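Local coordinates for protein poly-beta-hydroxybuterate polymerase (Cupriavidus necator, PDB 5T6O) that serves as the catalytic domain of a class I polyhydroxybutyrate synthase, which builds this polyester without a template, probably by acyl transfer, at residues 322-327 and 340-345; 263-268 and 292-297. The protein carries 1 engineered substitution. All blocks are in the same frame, centred on the assembly; numbering follows the deposited sequence. Where two conformers were deposited one is given.

Contact 1 (322-327 and 340-345)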
# COMPACT_ATOMS: atom_id res chain seq x y z
N SER A 322 3.35 12.31 -20.49
CA SER A 322 3.15 13.60 -19.85
C SER A 322 4.18 13.74 -18.73
O SER A 322 4.97 12.83 -18.48
CB SER A 322 1.71 13.71 -19.32
OG SER A 322 1.44 12.69 -18.37
N HIS A 323 4.15 14.90 -18.06
CA HIS A 323 5.03 15.14 -16.92
C HIS A 323 4.41 16.24 -16.06
O HIS A 323 3.59 17.03 -16.54
CB HIS A 323 6.45 15.52 -17.36
CG HIS A 323 6.51 16.82 -18.12
ND1 HIS A 323 6.16 16.92 -19.45
CD2 HIS A 323 6.88 18.06 -17.73
CE1 HIS A 323 6.32 18.18 -19.85
NE2 HIS A 323 6.75 18.89 -18.82
N TRP A 324 4.79 16.26 -14.78
CA TRP A 324 4.25 17.23 -13.83
C TRP A 324 5.33 18.21 -13.37
O TRP A 324 6.48 17.82 -13.17
CB TRP A 324 3.69 16.54 -12.58
CG TRP A 324 2.43 15.74 -12.76
CD1 TRP A 324 1.15 16.13 -12.46
CD2 TRP A 324 2.35 14.40 -13.25
NE1 TRP A 324 0.27 15.11 -12.74
CE2 TRP A 324 0.98 14.04 -13.24
CE3 TRP A 324 3.29 13.47 -13.71
CZ2 TRP A 324 0.54 12.79 -13.67
CZ3 TRP A 324 2.85 12.23 -14.13
CH2 TRP A 324 1.48 11.90 -14.11
N THR A 325 4.94 19.47 -13.15
CA THR A 325 5.83 20.46 -12.56
C THR A 325 5.14 21.13 -11.39
O THR A 325 3.91 21.25 -11.34
CB THR A 325 6.28 21.54 -13.57
OG1 THR A 325 5.14 22.29 -14.02
CG2 THR A 325 7.02 20.92 -14.77
N ASN A 326 5.95 21.58 -10.44
CA ASN A 326 5.48 22.39 -9.31
C ASN A 326 6.70 23.09 -8.72
O ASN A 326 7.64 22.41 -8.30
CB ASN A 326 4.76 21.52 -8.27
CG ASN A 326 4.17 22.34 -7.11
OD1 ASN A 326 4.33 23.56 -7.03
ND2 ASN A 326 3.48 21.65 -6.20
N ASP A 327 6.69 24.42 -8.71
CA ASP A 327 7.83 25.18 -8.20
C ASP A 327 7.92 25.13 -6.68
O ASP A 327 9.02 25.31 -6.14
CB ASP A 327 7.75 26.63 -8.66
CG ASP A 327 8.07 26.79 -10.14
OD1 ASP A 327 8.26 25.77 -10.83
OD2 ASP A 327 8.12 27.95 -10.61
N ALA A 340 0.82 20.08 -8.23
CA ALA A 340 1.51 19.98 -9.52
C ALA A 340 0.54 20.12 -10.69
O ALA A 340 -0.63 19.76 -10.61
CB ALA A 340 2.25 18.65 -9.61
N ILE A 341 1.06 20.66 -11.79
CA ILE A 341 0.32 20.77 -13.05
C ILE A 341 0.85 19.70 -14.00
O ILE A 341 2.07 19.53 -14.13
CB ILE A 341 0.48 22.16 -13.68
CG1 ILE A 341 0.29 23.26 -12.63
CG2 ILE A 341 -0.53 22.35 -14.81
CD1 ILE A 341 -1.10 23.34 -12.08
N GLU A 342 -0.06 19.00 -14.66
CA GLU A 342 0.34 18.00 -15.65
C GLU A 342 0.44 18.64 -17.04
O GLU A 342 -0.47 19.35 -17.48
CB GLU A 342 -0.67 16.85 -15.68
CG GLU A 342 -0.16 15.65 -16.46
CD GLU A 342 -1.13 14.49 -16.46
OE1 GLU A 342 -2.22 14.58 -15.85
OE2 GLU A 342 -0.80 13.46 -17.09
N HIS A 343 1.55 18.39 -17.72
CA HIS A 343 1.78 18.92 -19.06
C HIS A 343 1.88 17.78 -20.06
O HIS A 343 2.39 16.71 -19.74
CB HIS A 343 3.07 19.74 -19.12
CG HIS A 343 3.18 20.78 -18.05
ND1 HIS A 343 2.56 22.01 -18.14
CD2 HIS A 343 3.84 20.77 -16.87
CE1 HIS A 343 2.82 22.71 -17.06
NE2 HIS A 343 3.60 21.99 -16.27
N HIS A 344 1.43 18.03 -21.28
CA HIS A 344 1.48 16.98 -22.29
C HIS A 344 2.93 16.72 -22.72
O HIS A 344 3.75 17.64 -22.80
CB HIS A 344 0.63 17.37 -23.49
CG HIS A 344 0.58 16.31 -24.55
ND1 HIS A 344 -0.04 15.10 -24.36
CD2 HIS A 344 1.08 16.28 -25.81
CE1 HIS A 344 0.07 14.37 -25.46
NE2 HIS A 344 0.75 15.06 -26.35
N GLY A 345 3.24 15.45 -22.95
CA GLY A 345 4.46 15.06 -23.63
C GLY A 345 5.69 15.00 -22.73
O GLY A 345 5.62 14.94 -21.49
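E342 lies alongside the indole of W324, both side chains leaving the same face of the sheet. With CG anti to the backbone N (chi1 -167°) and the chain extended beyond, E342 CB comes over one face of the five-membered ring, 3.5 Å from W324 NE1. Further out its carboxylate stays above the indole plane, just beyond the rim near W324 CZ2, its plane turned 20° from that of the ring. There S322 OG donates to the anti lone pair of E342 OE2 at 2.7 Å, while OE1 makes a salt bridge with R321 of a neighbouring subunit. The backbones form an antiparallel ladder at the margin of the alpha/beta hydrolase sheet, where 341-344 is the outermost strand within the chain; H323 and H343 form a hydrogen-bonded pair. On the other face their rings meet obliquely, planes 36° apart, and H343 CB sits over the imidazole of H323. H323 ND1 donates to G345 O at 2.9 Å; this oxygen lies in the ring plane, although the nitrogen is above the carbonyl plane. T325 crosses H343 at about a right angle, and T325 OG1 meets H343 NE2 at the ring edge (2.7 Å), helping to fix the ring's rotation; either could donate.

Contact 2 (263-268 and 292-297)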
# COMPACT_ATOMS: atom_id res chain seq x y z
N VAL A 263 31.14 12.99 4.07
CA VAL A 263 30.21 13.24 2.97
C VAL A 263 29.00 13.99 3.52
O VAL A 263 28.22 13.44 4.32
CB VAL A 263 29.78 11.95 2.27
CG1 VAL A 263 28.68 12.25 1.24
CG2 VAL A 263 30.97 11.27 1.62
N ASP A 264 28.82 15.23 3.09
CA ASP A 264 27.64 16.04 3.39
C ASP A 264 27.06 16.47 2.05
O ASP A 264 27.61 17.35 1.39
CB ASP A 264 28.01 17.24 4.25
CG ASP A 264 26.81 18.13 4.60
OD1 ASP A 264 25.70 17.93 4.07
OD2 ASP A 264 27.00 19.06 5.42
N LEU A 265 25.95 15.85 1.65
CA LEU A 265 25.38 16.15 0.34
C LEU A 265 24.94 17.61 0.22
O LEU A 265 24.85 18.13 -0.89
CB LEU A 265 24.19 15.23 0.03
CG LEU A 265 24.47 13.73 -0.12
CD1 LEU A 265 23.16 12.95 -0.18
CD2 LEU A 265 25.32 13.44 -1.34
N ALA A 266 24.67 18.28 1.35
CA ALA A 266 24.31 19.69 1.28
C ALA A 266 25.48 20.55 0.83
O ALA A 266 25.27 21.69 0.41
CB ALA A 266 23.79 20.19 2.63
N SER A 267 26.72 20.04 0.89
CA SER A 267 27.88 20.83 0.51
C SER A 267 28.05 20.94 -1.00
O SER A 267 28.85 21.76 -1.46
CB SER A 267 29.16 20.25 1.14
OG SER A 267 29.48 19.00 0.56
N ILE A 268 27.31 20.15 -1.79
CA ILE A 268 27.39 20.26 -3.24
C ILE A 268 26.99 21.67 -3.69
O ILE A 268 27.69 22.31 -4.48
CB ILE A 268 26.52 19.18 -3.91
CG1 ILE A 268 27.05 17.79 -3.53
CG2 ILE A 268 26.52 19.37 -5.44
CD1 ILE A 268 26.14 16.66 -3.97
N THR A 292 15.09 16.41 -2.29
CA THR A 292 14.87 17.84 -2.10
C THR A 292 15.06 18.27 -0.65
O THR A 292 15.20 19.46 -0.38
CB THR A 292 13.46 18.26 -2.54
OG1 THR A 292 12.48 17.55 -1.77
CG2 THR A 292 13.25 18.00 -4.02
N ALA A 293 15.07 17.32 0.28
CA ALA A 293 15.29 17.64 1.68
C ALA A 293 16.77 17.68 2.05
O ALA A 293 17.10 18.08 3.17
CB ALA A 293 14.58 16.62 2.57
N LEU A 294 17.66 17.26 1.14
CA LEU A 294 19.08 17.08 1.42
C LEU A 294 19.97 18.13 0.78
O LEU A 294 21.04 18.41 1.31
CB LEU A 294 19.54 15.71 0.89
CG LEU A 294 18.72 14.49 1.31
CD1 LEU A 294 19.29 13.22 0.67
CD2 LEU A 294 18.75 14.41 2.84
N LEU A 295 19.56 18.68 -0.36
CA LEU A 295 20.45 19.43 -1.24
C LEU A 295 20.24 20.93 -1.08
O LEU A 295 19.10 21.40 -0.99
CB LEU A 295 20.22 19.03 -2.70
CG LEU A 295 20.47 17.55 -2.97
CD1 LEU A 295 20.05 17.20 -4.40
CD2 LEU A 295 21.94 17.22 -2.76
N ALA A 296 21.34 21.66 -1.05
CA ALA A 296 21.30 23.11 -0.96
C ALA A 296 21.16 23.72 -2.36
O ALA A 296 21.26 23.03 -3.38
CB ALA A 296 22.55 23.65 -0.26
N ASN A 297 20.93 25.03 -2.38
CA ASN A 297 20.81 25.85 -3.59
C ASN A 297 19.46 25.64 -4.29
O ASN A 297 18.53 25.06 -3.71
CB ASN A 297 21.98 25.58 -4.54
CG ASN A 297 22.44 26.83 -5.28
OD1 ASN A 297 21.78 27.29 -6.21
ND2 ASN A 297 23.58 27.37 -4.87
O HOH W 1 23.73 20.33 -2.03
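L265 faces both L294 and L295, and its atoms divide the work between them. Its CB is 4.1 Å from L295 CD2, the methyl that reaches in from the second loop. CG is placed beside the backbone N and opposite the carbonyl carbon (chi1 -65°), and at this branch the two methyls part company. CD1 continues across the contact to L294 CD1, 4.0 Å away; here the two leucines lie side by side and point the same way. CD2 stays on its own side, near the I268 side chain, and the residue also packs on S126 of helix 120-134. L295 CD2 does more than touch CB: it comes 3.6 Å from L265 O and lies loosely against the end of I268.

Alongside these methyls the main chain is approached closely too: A266 CA is 3.5 Å from L294 O, and the methyl A296 CB is 3.4 Å from A266 O. A water then supplies the polar bridge, donating to L265 O at 2.7 Å and accepting from A296 N at 2.9 Å, which ties carbonyl to amide where the main chains do not bond directly.

The first loop is braced from within. D264 OD1 takes the N-H of A266 at 2.9 Å, from above the carboxylate plane, making an Asx turn, and D264 O accepts from both the backbone N and the OG of S267, so three bonds to D264 hold the start of the short 3-10 turn. Each loop leads into a strand, 263-268 into 272-277 and 292-297 into 299-304. These strands are parallel neighbours joined through helix 285-289, a beta-alpha-beta crossover of the alpha/beta hydrolase fold, and the contact pairs the loops at their entry.

Both contacts are partly buried, and contact 1 lies farther from the chain centre, about 23 Å against about 18 Å. They share no element, but the sheet relates them: the loops of contact 2 feed strands 272-277 and 299-304, and 299-304 is the inner neighbour of strand 322-325, on the side away from 341-344. Their centres are about 25 Å apart and their nearest atoms about 8 Å. The chemistry follows the place. At the edge of the sheet, contact 1 relies on direct backbone and side-chain hydrogen bonds, and two other subunits reach it. Contact 2 joins loops through leucine methyls and one water, and no other chain touches it.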